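Local structure of phospholethanolamine N-methyltransferase 2 (Haemonchus contortus, 4KRI) at residues K85-A90 against D120-F125; G135-A140 against M162-P167; C298-K303 against R345-K350; T333-F338 against I417-H422. The protein probably transfers methyl groups from S-adenosylmethionine to phosphorylated methylethanolamines on the route to phosphocholine in a parasitic nematode. All coordinates share one frame; numbering follows the deposited sequence.

Contact 1 of 4, residues K85-A90 against D120-F125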
# COMPACT_ATOMS: atom_id res chain seq x y z
N LYS A 85 -11.05 -11.49 22.38
CA LYS A 85 -12.10 -12.49 22.31
C LYS A 85 -12.61 -12.68 20.89
O LYS A 85 -12.83 -13.81 20.45
CB LYS A 85 -13.26 -12.16 23.27
CG LYS A 85 -13.13 -12.84 24.61
CD LYS A 85 -13.94 -12.13 25.68
CE LYS A 85 -13.74 -12.81 27.02
NZ LYS A 85 -14.16 -14.24 26.97
N PHE A 86 -12.77 -11.58 20.16
CA PHE A 86 -13.24 -11.65 18.79
C PHE A 86 -12.23 -12.33 17.88
O PHE A 86 -12.60 -13.19 17.08
CB PHE A 86 -13.57 -10.28 18.21
CG PHE A 86 -13.63 -10.27 16.71
CD1 PHE A 86 -14.72 -10.81 16.04
CD2 PHE A 86 -12.58 -9.76 15.96
CE1 PHE A 86 -14.76 -10.82 14.65
CE2 PHE A 86 -12.62 -9.78 14.57
CZ PHE A 86 -13.72 -10.30 13.92
N ILE A 87 -10.97 -11.93 17.96
CA ILE A 87 -9.97 -12.51 17.07
C ILE A 87 -9.86 -14.00 17.33
O ILE A 87 -9.74 -14.80 16.40
CB ILE A 87 -8.60 -11.85 17.23
CG1 ILE A 87 -8.71 -10.36 16.94
CG2 ILE A 87 -7.59 -12.49 16.29
CD1 ILE A 87 -7.45 -9.57 17.26
N THR A 88 -9.91 -14.36 18.61
CA THR A 88 -9.89 -15.76 19.02
C THR A 88 -11.06 -16.51 18.41
O THR A 88 -10.88 -17.58 17.81
CB THR A 88 -9.93 -15.88 20.54
OG1 THR A 88 -8.75 -15.26 21.08
CG2 THR A 88 -9.96 -17.34 20.96
N ALA A 89 -12.26 -15.96 18.52
CA ALA A 89 -13.46 -16.64 18.04
C ALA A 89 -13.44 -16.71 16.52
O ALA A 89 -13.88 -17.70 15.93
CB ALA A 89 -14.72 -15.92 18.52
N ALA A 90 -12.94 -15.67 15.87
CA ALA A 90 -12.85 -15.66 14.42
C ALA A 90 -11.91 -16.76 13.92
O ALA A 90 -12.25 -17.49 13.00
CB ALA A 90 -12.40 -14.29 13.91
N ASP A 120 -1.76 -3.94 12.62
CA ASP A 120 -0.65 -4.56 13.34
C ASP A 120 -1.16 -5.55 14.38
O ASP A 120 -0.59 -6.62 14.56
CB ASP A 120 0.24 -3.50 14.00
CG ASP A 120 1.12 -2.77 13.01
OD1 ASP A 120 1.34 -3.29 11.89
OD2 ASP A 120 1.61 -1.66 13.35
N TYR A 121 -2.24 -5.19 15.06
CA TYR A 121 -2.80 -6.04 16.10
C TYR A 121 -3.26 -7.38 15.53
O TYR A 121 -2.99 -8.44 16.10
CB TYR A 121 -3.98 -5.33 16.77
CG TYR A 121 -4.28 -5.81 18.17
CD1 TYR A 121 -3.74 -5.16 19.27
CD2 TYR A 121 -5.12 -6.89 18.40
CE1 TYR A 121 -4.01 -5.58 20.55
CE2 TYR A 121 -5.39 -7.32 19.68
CZ TYR A 121 -4.83 -6.66 20.76
OH TYR A 121 -5.10 -7.07 22.05
N PHE A 122 -3.96 -7.33 14.40
CA PHE A 122 -4.42 -8.54 13.73
C PHE A 122 -3.23 -9.37 13.25
O PHE A 122 -3.26 -10.61 13.30
CB PHE A 122 -5.28 -8.17 12.51
CG PHE A 122 -6.57 -7.49 12.85
CD1 PHE A 122 -7.22 -7.76 14.04
CD2 PHE A 122 -7.13 -6.58 11.96
CE1 PHE A 122 -8.42 -7.13 14.35
CE2 PHE A 122 -8.32 -5.95 12.27
CZ PHE A 122 -8.97 -6.22 13.47
N ASP A 123 -2.18 -8.69 12.80
CA ASP A 123 -1.03 -9.37 12.19
C ASP A 123 -0.18 -10.10 13.23
O ASP A 123 0.51 -11.08 12.91
CB ASP A 123 -0.18 -8.35 11.42
CG ASP A 123 0.69 -8.99 10.34
OD1 ASP A 123 0.22 -9.92 9.65
OD2 ASP A 123 1.85 -8.57 10.18
N VAL A 124 -0.25 -9.63 14.47
CA VAL A 124 0.60 -10.13 15.55
C VAL A 124 -0.08 -11.23 16.37
O VAL A 124 0.58 -12.12 16.90
CB VAL A 124 1.05 -8.95 16.45
CG1 VAL A 124 1.51 -9.42 17.81
CG2 VAL A 124 2.15 -8.15 15.75
N PHE A 125 -1.40 -11.18 16.46
CA PHE A 125 -2.16 -12.11 17.30
C PHE A 125 -1.91 -13.59 16.96
O PHE A 125 -1.92 -13.99 15.80
CB PHE A 125 -3.66 -11.80 17.26
CG PHE A 125 -4.43 -12.41 18.40
CD1 PHE A 125 -4.67 -11.70 19.56
CD2 PHE A 125 -4.92 -13.71 18.30
CE1 PHE A 125 -5.38 -12.25 20.61
CE2 PHE A 125 -5.64 -14.28 19.35
CZ PHE A 125 -5.87 -13.55 20.51
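Thr88 OG1 is hydrogen-bonded to the carbonyl oxygen of Asp84, one turn back in its own helix, and it also touches the ring of Phe125, where CZ lies 3.4 Å from OG1. That second approach is oblique to the ring. The centre of the interface belongs to Ile87. Its CB stands over one face of the Phe125 ring, 4.2 Å from the centroid and 9° off the normal, a CH-pi contact, and the CG2 branch comes within 3.6 Å of Phe125 CD2. The other branch runs on in an extended shape (chi2 172°), which carries CD1 into the angle between two further rings. There it meets the edges of both, 3.7 Å from Tyr121 CD2 and 3.7 Å from Phe122 CD1. Phe125 has just left helix 114-124, and with CG anti to its backbone N (chi1 -162°) its ring reaches back across to helix 80-93. The Tyr121 hydroxyl is hydrogen-bonded to Asp84 OD1, and Phe122 meets Trp159 edge-to-face. Helices 80-93 and 114-124 of the N-terminal region are therefore joined here by shape and aromatic surface, one branched aliphatic chain among three rings, with polar linkage supplied at the margin by Asp84.

Contact 2 of 4, residues G135-A140 against M162-P167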
# COMPACT_ATOMS: atom_id res chain seq x y z
N GLY A 135 -2.96 -17.91 13.14
CA GLY A 135 -3.10 -16.47 13.17
C GLY A 135 -3.54 -15.99 11.81
O GLY A 135 -3.73 -16.80 10.89
N PHE A 136 -3.70 -14.68 11.65
CA PHE A 136 -4.09 -14.15 10.35
C PHE A 136 -2.90 -13.64 9.55
O PHE A 136 -2.09 -12.87 10.06
CB PHE A 136 -5.11 -13.03 10.52
CG PHE A 136 -6.48 -13.51 10.87
CD1 PHE A 136 -7.21 -14.30 9.97
CD2 PHE A 136 -7.06 -13.18 12.09
CE1 PHE A 136 -8.48 -14.76 10.30
CE2 PHE A 136 -8.33 -13.63 12.42
CZ PHE A 136 -9.05 -14.43 11.53
N GLN A 137 -2.82 -14.09 8.30
CA GLN A 137 -1.87 -13.53 7.35
C GLN A 137 -2.53 -12.34 6.65
O GLN A 137 -3.69 -12.40 6.25
CB GLN A 137 -1.46 -14.58 6.31
CG GLN A 137 -0.61 -14.04 5.16
CD GLN A 137 -0.23 -15.12 4.17
OE1 GLN A 137 0.31 -16.16 4.55
NE2 GLN A 137 -0.51 -14.88 2.89
N PHE A 138 -1.78 -11.25 6.52
CA PHE A 138 -2.31 -10.03 5.91
C PHE A 138 -2.43 -10.14 4.38
O PHE A 138 -1.52 -10.64 3.71
CB PHE A 138 -1.42 -8.84 6.28
CG PHE A 138 -1.83 -7.55 5.63
CD1 PHE A 138 -2.88 -6.80 6.17
CD2 PHE A 138 -1.20 -7.11 4.48
CE1 PHE A 138 -3.27 -5.62 5.57
CE2 PHE A 138 -1.60 -5.93 3.88
CZ PHE A 138 -2.62 -5.18 4.42
N TYR A 139 -3.55 -9.66 3.84
CA TYR A 139 -3.69 -9.53 2.39
C TYR A 139 -3.86 -8.07 1.95
O TYR A 139 -3.11 -7.59 1.10
CB TYR A 139 -4.84 -10.39 1.84
CG TYR A 139 -4.94 -10.31 0.34
CD1 TYR A 139 -4.07 -11.02 -0.48
CD2 TYR A 139 -5.90 -9.51 -0.26
CE1 TYR A 139 -4.16 -10.93 -1.87
CE2 TYR A 139 -6.00 -9.42 -1.64
CZ TYR A 139 -5.14 -10.13 -2.44
OH TYR A 139 -5.25 -10.03 -3.81
N ALA A 140 -4.85 -7.37 2.49
CA ALA A 140 -5.07 -5.98 2.10
C ALA A 140 -5.95 -5.22 3.07
O ALA A 140 -6.68 -5.82 3.86
CB ALA A 140 -5.67 -5.89 0.69
N MET A 162 -6.22 -13.89 6.01
CA MET A 162 -6.38 -15.33 5.82
C MET A 162 -5.83 -16.09 7.02
O MET A 162 -4.74 -15.77 7.51
CB MET A 162 -5.65 -15.76 4.54
CG MET A 162 -5.83 -17.22 4.17
SD MET A 162 -5.37 -17.57 2.44
CE MET A 162 -4.81 -15.94 1.92
N LYS A 163 -6.55 -17.10 7.49
CA LYS A 163 -6.07 -17.91 8.61
C LYS A 163 -4.94 -18.82 8.15
O LYS A 163 -5.09 -19.53 7.16
CB LYS A 163 -7.19 -18.78 9.15
CG LYS A 163 -6.78 -19.61 10.37
CD LYS A 163 -7.90 -20.54 10.83
CE LYS A 163 -7.43 -21.41 11.99
NZ LYS A 163 -8.52 -22.24 12.57
N LYS A 164 -3.82 -18.81 8.88
CA LYS A 164 -2.65 -19.61 8.52
C LYS A 164 -2.03 -20.25 9.76
O LYS A 164 -2.24 -19.77 10.89
CB LYS A 164 -1.59 -18.74 7.83
CG LYS A 164 -2.00 -18.19 6.49
CD LYS A 164 -2.17 -19.29 5.46
CE LYS A 164 -2.44 -18.71 4.08
NZ LYS A 164 -2.65 -19.76 3.05
N PRO A 165 -1.30 -21.36 9.57
CA PRO A 165 -0.56 -21.98 10.67
C PRO A 165 0.78 -21.27 10.88
O PRO A 165 1.40 -20.82 9.91
CB PRO A 165 -0.33 -23.40 10.17
CG PRO A 165 -0.22 -23.25 8.68
CD PRO A 165 -1.24 -22.16 8.33
N PHE A 166 1.24 -21.16 12.13
CA PHE A 166 2.52 -20.52 12.43
C PHE A 166 3.37 -21.31 13.43
O PHE A 166 2.82 -21.95 14.33
CB PHE A 166 2.31 -19.10 12.99
CG PHE A 166 1.79 -18.11 11.99
CD1 PHE A 166 2.66 -17.41 11.16
CD2 PHE A 166 0.43 -17.86 11.90
CE1 PHE A 166 2.18 -16.49 10.24
CE2 PHE A 166 -0.06 -16.95 10.98
CZ PHE A 166 0.81 -16.26 10.15
N PRO A 167 4.71 -21.25 13.29
CA PRO A 167 5.62 -21.82 14.29
C PRO A 167 5.39 -21.20 15.67
O PRO A 167 4.63 -20.24 15.79
CB PRO A 167 7.01 -21.42 13.77
CG PRO A 167 6.83 -21.21 12.31
CD PRO A 167 5.44 -20.66 12.15
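Gly135 and Lys164 form one antiparallel hydrogen-bonded pair and Gln137 and Met162 the next, so that four backbone bonds tie strand 135-140 to strand 162-166. The shortest runs from Gln137 N to Met162 O at 2.7 Å, and Lys164 N reaches Gly135 O at 2.8 Å. Phe136 and Lys163, the non-hydrogen-bonded pair between them, add CA-H...O contacts, with Phe136 CA 3.3 Å from Met162 O. Among the side-chain contacts, Phe166 sets the edge of its ring against the glycine, CD2 lying 3.6 Å from Gly135 N. With chi1 at -66°, Lys164 puts CG 3.7 Å from Gln137 CB on their shared face, and the bend at chi2 brings CE 3.8 Å from Gln137 OE1. The charged ends have other partners: Lys164 NZ pairs with Asp97, Lys163 NZ meets Glu129 and the carbonyls of Leu91 and Leu94, and Arg126 makes a cation-pi contact with the Phe166 ring. Beyond the ladder, Tyr139 and Ala140 both face Thr160 in a classic beta bulge. Phe136 points to the face covered by helix 80-93, against Ile87, Ala90 and Leu91; Phe138 packs on Thr119 and Asp123 of helix 114-124, and strand 156-166 pairs on with strand 98-105.

Contact 3 of 4, residues C298-K303 against R345-K350. With 1SH (2-(methylamino)ethyl dihydrogen phosphate), chain E; SAH (S-adenosyl-L-homocysteine), chain D.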
# COMPACT_ATOMS: atom_id res chain seq x y z
N CYS A 298 10.01 3.84 -5.74
CA CYS A 298 9.52 2.74 -4.93
C CYS A 298 10.23 1.43 -5.24
O CYS A 298 10.58 0.67 -4.33
CB CYS A 298 8.01 2.56 -5.18
SG CYS A 298 7.32 0.92 -4.78
N ILE A 299 10.46 1.14 -6.52
CA ILE A 299 10.75 -0.25 -6.86
C ILE A 299 12.14 -0.75 -6.51
O ILE A 299 12.40 -1.94 -6.62
CB ILE A 299 10.34 -0.64 -8.32
CG1 ILE A 299 11.33 -0.09 -9.34
CG2 ILE A 299 8.91 -0.20 -8.61
CD1 ILE A 299 11.22 -0.79 -10.71
N GLN A 300 13.02 0.13 -6.04
CA GLN A 300 14.28 -0.35 -5.47
C GLN A 300 14.03 -1.21 -4.22
O GLN A 300 14.92 -1.94 -3.78
CB GLN A 300 15.26 0.80 -5.17
CG GLN A 300 14.86 1.71 -4.01
CD GLN A 300 13.86 2.77 -4.42
OE1 GLN A 300 13.78 3.15 -5.59
NE2 GLN A 300 13.09 3.25 -3.45
N HIS A 301 12.82 -1.12 -3.66
CA HIS A 301 12.41 -1.96 -2.53
C HIS A 301 12.02 -3.37 -2.96
O HIS A 301 11.94 -4.28 -2.12
CB HIS A 301 11.20 -1.33 -1.80
CG HIS A 301 11.53 -0.11 -1.01
ND1 HIS A 301 12.31 -0.14 0.13
CD2 HIS A 301 11.14 1.19 -1.16
CE1 HIS A 301 12.41 1.08 0.63
NE2 HIS A 301 11.71 1.90 -0.13
N ILE A 302 11.77 -3.57 -4.25
CA ILE A 302 11.12 -4.79 -4.74
C ILE A 302 12.09 -5.71 -5.46
O ILE A 302 12.68 -5.33 -6.47
CB ILE A 302 9.95 -4.44 -5.66
CG1 ILE A 302 8.88 -3.68 -4.87
CG2 ILE A 302 9.34 -5.70 -6.28
CD1 ILE A 302 7.73 -3.14 -5.72
N LYS A 303 12.25 -6.92 -4.93
CA LYS A 303 13.22 -7.87 -5.48
C LYS A 303 12.77 -8.41 -6.83
O LYS A 303 13.53 -8.37 -7.81
CB LYS A 303 13.46 -9.02 -4.50
CG LYS A 303 14.47 -10.06 -4.99
CD LYS A 303 14.75 -11.09 -3.91
CE LYS A 303 15.82 -12.07 -4.39
NZ LYS A 303 16.18 -13.08 -3.37
N ARG A 345 19.35 -0.88 3.83
CA ARG A 345 18.06 -0.46 3.26
C ARG A 345 17.30 -1.64 2.67
O ARG A 345 16.10 -1.55 2.42
CB ARG A 345 18.27 0.59 2.16
CG ARG A 345 18.82 1.93 2.62
CD ARG A 345 17.73 2.73 3.33
NE ARG A 345 18.03 4.16 3.43
CZ ARG A 345 18.73 4.71 4.42
NH1 ARG A 345 19.23 3.96 5.39
NH2 ARG A 345 18.95 6.02 4.42
N GLN A 346 18.02 -2.74 2.45
CA GLN A 346 17.52 -3.88 1.68
C GLN A 346 17.04 -3.50 0.28
O GLN A 346 16.03 -4.02 -0.20
CB GLN A 346 16.42 -4.61 2.45
CG GLN A 346 16.89 -5.09 3.80
CD GLN A 346 16.57 -6.54 4.02
OE1 GLN A 346 15.59 -6.88 4.69
NE2 GLN A 346 17.39 -7.42 3.45
N TYR A 347 17.78 -2.62 -0.38
CA TYR A 347 17.45 -2.30 -1.77
C TYR A 347 17.90 -3.41 -2.71
O TYR A 347 18.98 -4.00 -2.53
CB TYR A 347 18.12 -1.00 -2.20
CG TYR A 347 17.55 0.26 -1.57
CD1 TYR A 347 16.25 0.31 -1.09
CD2 TYR A 347 18.33 1.40 -1.47
CE1 TYR A 347 15.75 1.48 -0.52
CE2 TYR A 347 17.85 2.56 -0.91
CZ TYR A 347 16.56 2.60 -0.43
OH TYR A 347 16.11 3.78 0.12
N TYR A 348 17.06 -3.69 -3.71
CA TYR A 348 17.42 -4.61 -4.79
C TYR A 348 17.62 -3.78 -6.05
O TYR A 348 16.69 -3.56 -6.82
CB TYR A 348 16.31 -5.66 -4.98
CG TYR A 348 16.22 -6.60 -3.79
CD1 TYR A 348 17.07 -7.68 -3.68
CD2 TYR A 348 15.31 -6.37 -2.77
CE1 TYR A 348 17.01 -8.53 -2.60
CE2 TYR A 348 15.24 -7.22 -1.68
CZ TYR A 348 16.09 -8.30 -1.61
OH TYR A 348 16.04 -9.15 -0.53
N LEU A 349 18.85 -3.30 -6.24
CA LEU A 349 19.12 -2.36 -7.34
C LEU A 349 19.43 -3.04 -8.67
O LEU A 349 20.11 -4.07 -8.73
CB LEU A 349 20.27 -1.42 -6.98
CG LEU A 349 20.13 -0.61 -5.70
CD1 LEU A 349 21.44 0.12 -5.42
CD2 LEU A 349 18.94 0.35 -5.78
N LYS A 350 18.94 -2.41 -9.74
CA LYS A 350 19.21 -2.86 -11.10
C LYS A 350 19.79 -1.71 -11.90
O LYS A 350 19.67 -0.54 -11.49
CB LYS A 350 17.91 -3.31 -11.77
CG LYS A 350 17.18 -4.42 -11.07
CD LYS A 350 17.15 -5.65 -11.95
CE LYS A 350 15.94 -6.51 -11.66
NZ LYS A 350 16.01 -7.19 -10.34
O4 1SH E . 17.62 8.10 0.12
P1 1SH E . 17.08 7.11 1.15
O1 1SH E . 17.74 5.79 1.06
O3 1SH E . 17.27 7.71 2.59
O2 1SH E . 15.54 6.88 0.85
C1 1SH E . 14.74 7.94 0.75
C2 1SH E . 13.33 7.67 0.25
N1 1SH E . 13.20 7.22 -1.11
C3 1SH E . 11.84 6.87 -1.31
N SAH D . 5.79 7.62 -4.42
CA SAH D . 5.84 8.38 -3.14
CB SAH D . 6.49 7.48 -2.02
CG SAH D . 7.97 7.13 -2.16
SD SAH D . 8.56 6.06 -0.81
C SAH D . 6.48 9.70 -3.32
O SAH D . 6.81 10.08 -4.44
OXT SAH D . 6.46 10.49 -2.40
C5' SAH D . 8.43 4.35 -1.37
C4' SAH D . 7.22 3.69 -1.01
O4' SAH D . 7.16 2.42 -1.71
C3' SAH D . 7.22 3.34 0.43
O3' SAH D . 6.12 3.96 1.05
C2' SAH D . 7.09 1.88 0.49
O2' SAH D . 6.27 1.45 1.55
C1' SAH D . 6.49 1.56 -0.85
N9 SAH D . 6.66 0.11 -1.23
C8 SAH D . 7.81 -0.59 -1.28
N7 SAH D . 7.53 -1.82 -1.74
C5 SAH D . 6.21 -1.89 -1.99
C6 SAH D . 5.38 -2.91 -2.48
N6 SAH D . 5.88 -4.16 -2.79
N1 SAH D . 4.06 -2.65 -2.62
C2 SAH D . 3.56 -1.45 -2.32
N3 SAH D . 4.33 -0.44 -1.86
C4 SAH D . 5.64 -0.64 -1.68
O HOH W 1 14.59 -2.22 -8.59
O HOH W 2 13.39 -4.74 0.11
O HOH W 3 13.60 -2.24 1.19
O HOH W 4 16.61 -12.05 -0.94
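The Tyr347 ring is held between Gln300 and Arg345, two residues earlier in its own segment: Gln300 CG lies over one face, 3.7 Å from the centroid, and Arg345 CB covers the opposite one. The ring's edge turns toward the face of His301 in a T-shaped pair, planes at 73° and centroids 5.3 Å apart. Gln300 reaches Tyr347 because CG sits in the crowded position between backbone N and carbonyl carbon (chi1 70°); its amide is secured by Asp297 O and Tyr327 N. Tyr348 offers a face to Lys303, whose CB stands 3.6 Å from the ring centroid, and the extended lysine chain passes over the ring until NZ shares a water with Tyr348 OH. The backbones join through Tyr348 N to Gln300 O, 2.8 Å and fairly straight at 159°. This is the loop after strand 290-296 of the Rossmann-like methyltransferase domain, meeting the segment released when a Schellman motif, with Gln346 at positive phi, ends helix 336-345. Each segment also faces a ligand. His301 CB lies 3.5 Å from C8 of S-adenosylhomocysteine, and Ile302 CD1 approaches the adenine amino group. From 345-350, two donors grip one phosphate oxygen of the phosphomonomethylethanolamine: Tyr347 OH is 2.8 Å and Arg345 NE 2.9 Å from O1, while Arg345 NH2 binds O3. Gln184 NE2 also holds the Tyr347 hydroxyl, and Tyr185 OH holds His301 NE2. A water links His301 ND1 to Arg345 O, and another bridges His301 O and Gln346 O.

Contact 4 of 4, residues T333-F338 against I417-H422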
# COMPACT_ATOMS: atom_id res chain seq x y z
N THR A 333 32.97 1.06 -9.66
CA THR A 333 33.37 0.08 -8.66
C THR A 333 32.65 0.36 -7.36
O THR A 333 32.76 1.45 -6.79
CB THR A 333 34.89 0.14 -8.42
OG1 THR A 333 35.58 0.13 -9.69
CG2 THR A 333 35.33 -1.05 -7.59
N LEU A 334 31.91 -0.63 -6.87
CA LEU A 334 31.09 -0.45 -5.68
C LEU A 334 31.95 -0.32 -4.42
O LEU A 334 32.86 -1.11 -4.20
CB LEU A 334 30.11 -1.62 -5.52
CG LEU A 334 29.12 -1.83 -6.67
CD1 LEU A 334 28.00 -2.76 -6.25
CD2 LEU A 334 28.57 -0.49 -7.15
N SER A 335 31.66 0.69 -3.59
CA SER A 335 32.36 0.85 -2.32
C SER A 335 31.70 0.04 -1.21
O SER A 335 30.50 -0.25 -1.28
CB SER A 335 32.41 2.32 -1.91
OG SER A 335 31.15 2.75 -1.43
N GLU A 336 32.47 -0.33 -0.19
CA GLU A 336 31.94 -1.09 0.94
C GLU A 336 30.85 -0.28 1.65
O GLU A 336 29.88 -0.84 2.16
CB GLU A 336 33.08 -1.49 1.90
CG GLU A 336 32.64 -2.25 3.15
CD GLU A 336 32.04 -3.62 2.85
OE1 GLU A 336 32.25 -4.14 1.74
OE2 GLU A 336 31.36 -4.17 3.74
N SER A 337 31.03 1.03 1.67
CA SER A 337 30.07 1.93 2.30
C SER A 337 28.74 1.93 1.55
O SER A 337 27.69 1.93 2.16
CB SER A 337 30.64 3.34 2.37
OG SER A 337 29.66 4.26 2.80
N PHE A 338 28.80 1.92 0.22
CA PHE A 338 27.57 1.88 -0.58
C PHE A 338 26.88 0.55 -0.38
O PHE A 338 25.65 0.48 -0.25
CB PHE A 338 27.90 2.11 -2.05
CG PHE A 338 26.71 1.98 -2.97
CD1 PHE A 338 25.71 2.95 -2.99
CD2 PHE A 338 26.60 0.88 -3.83
CE1 PHE A 338 24.61 2.82 -3.84
CE2 PHE A 338 25.51 0.75 -4.68
CZ PHE A 338 24.52 1.71 -4.69
N ILE A 417 27.12 8.76 -5.59
CA ILE A 417 26.96 9.21 -6.97
C ILE A 417 28.34 9.40 -7.60
O ILE A 417 28.57 9.02 -8.74
CB ILE A 417 26.20 10.53 -7.04
CG1 ILE A 417 24.72 10.30 -6.77
CG2 ILE A 417 26.37 11.19 -8.41
CD1 ILE A 417 23.88 11.54 -6.92
N ALA A 418 29.24 10.00 -6.83
CA ALA A 418 30.59 10.29 -7.31
C ALA A 418 31.32 9.04 -7.78
O ALA A 418 32.06 9.07 -8.77
CB ALA A 418 31.38 10.98 -6.22
N ASP A 419 31.12 7.94 -7.07
CA ASP A 419 31.75 6.68 -7.46
C ASP A 419 30.97 5.95 -8.56
O ASP A 419 31.35 4.86 -8.98
CB ASP A 419 31.91 5.79 -6.21
CG ASP A 419 32.81 6.42 -5.17
OD1 ASP A 419 33.73 7.17 -5.56
OD2 ASP A 419 32.61 6.15 -3.97
N ASP A 420 29.88 6.57 -9.02
CA ASP A 420 28.92 5.95 -9.95
C ASP A 420 28.39 4.63 -9.41
O ASP A 420 28.23 3.66 -10.16
CB ASP A 420 29.51 5.77 -11.37
CG ASP A 420 28.43 5.59 -12.43
OD1 ASP A 420 27.44 6.36 -12.42
OD2 ASP A 420 28.56 4.68 -13.28
N ASN A 421 28.12 4.60 -8.11
CA ASN A 421 27.45 3.46 -7.50
C ASN A 421 25.94 3.70 -7.54
O ASN A 421 25.17 2.87 -8.02
CB ASN A 421 27.89 3.28 -6.05
CG ASN A 421 29.35 2.83 -5.90
OD1 ASN A 421 29.78 2.50 -4.79
ND2 ASN A 421 30.11 2.80 -7.00
N HIS A 422 25.53 4.86 -7.03
CA HIS A 422 24.12 5.22 -6.88
C HIS A 422 23.66 5.97 -8.13
O HIS A 422 24.21 7.01 -8.46
CB HIS A 422 23.98 6.13 -5.65
CG HIS A 422 22.58 6.30 -5.16
ND1 HIS A 422 22.28 6.48 -3.82
CD2 HIS A 422 21.40 6.34 -5.82
CE1 HIS A 422 20.97 6.62 -3.68
NE2 HIS A 422 20.42 6.54 -4.87
O HOH W 5 33.91 3.85 -9.21
O HOH W 6 30.73 4.91 -2.87
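Asn421 fills the tight half of this contact, packing with every part of its side chain. Its CB sits over the centre of the Phe338 ring, 3.5 Å from the centroid, and the two side chains run antiparallel alongside one another. Leu334 CD2 closes on the amide carbon CG at 3.6 Å. The amide itself bonds twice to the facing backbone: ND2 donates to Thr333 O at 3.0 Å, nearly in its own amide plane but from well above the carbonyl plane of Thr333, and OD1 accepts from Ser335 N at 2.9 Å along a straight N-H (165°). Two bonds of opposite sense fix which end of the amide is which. The Asp419 side is looser and bridged by water. One water accepts from Ser335 OG and donates to Asp419 OD2, giving a longer bond of 3.2 Å to Asn421 OD1; a second receives a weak bond from Thr333 N and donates to Asp419 O. Ser335 OG, set between backbone N and carbonyl carbon (chi1 75°), also accepts from Phe338 N at 3.0 Å. Here, then, a serine N-cap opening helix 336-345 meets the Schellman motif, with Asp420 at positive phi, that closes helix 400-418. Those two helices supply Tyr341 and Lys413, both hydrogen-bonded to the phosphomonomethylethanolamine, and the His422 side chain lies about 5 Å from it: a junction beside the substrate pocket.

How the contacts relate
The four contacts form two touching pairs. Contacts 1 and 2, centres 10 Å apart, belong to the N-terminal region, where helices 80-93 and 114-124 lie against strand 132-143. Contacts 3 and 4, centres 16 Å apart, belong to the catalytic half: contact 4 holds the N-cap and first turn of helix 336-345, contact 3 takes up the chain where it ends, and Leu349 CD1 meets Phe338 CZ at 3.5 Å. Along the chain contacts 1 and 2 come in series; segments of 3 and 4 alternate. The centres of 1 and 4 are about 45 Å apart. Strand pairing of 132-143 with 273-277 joins the two domains; both ligands touch contact 3, and contact 4 also nears the substrate.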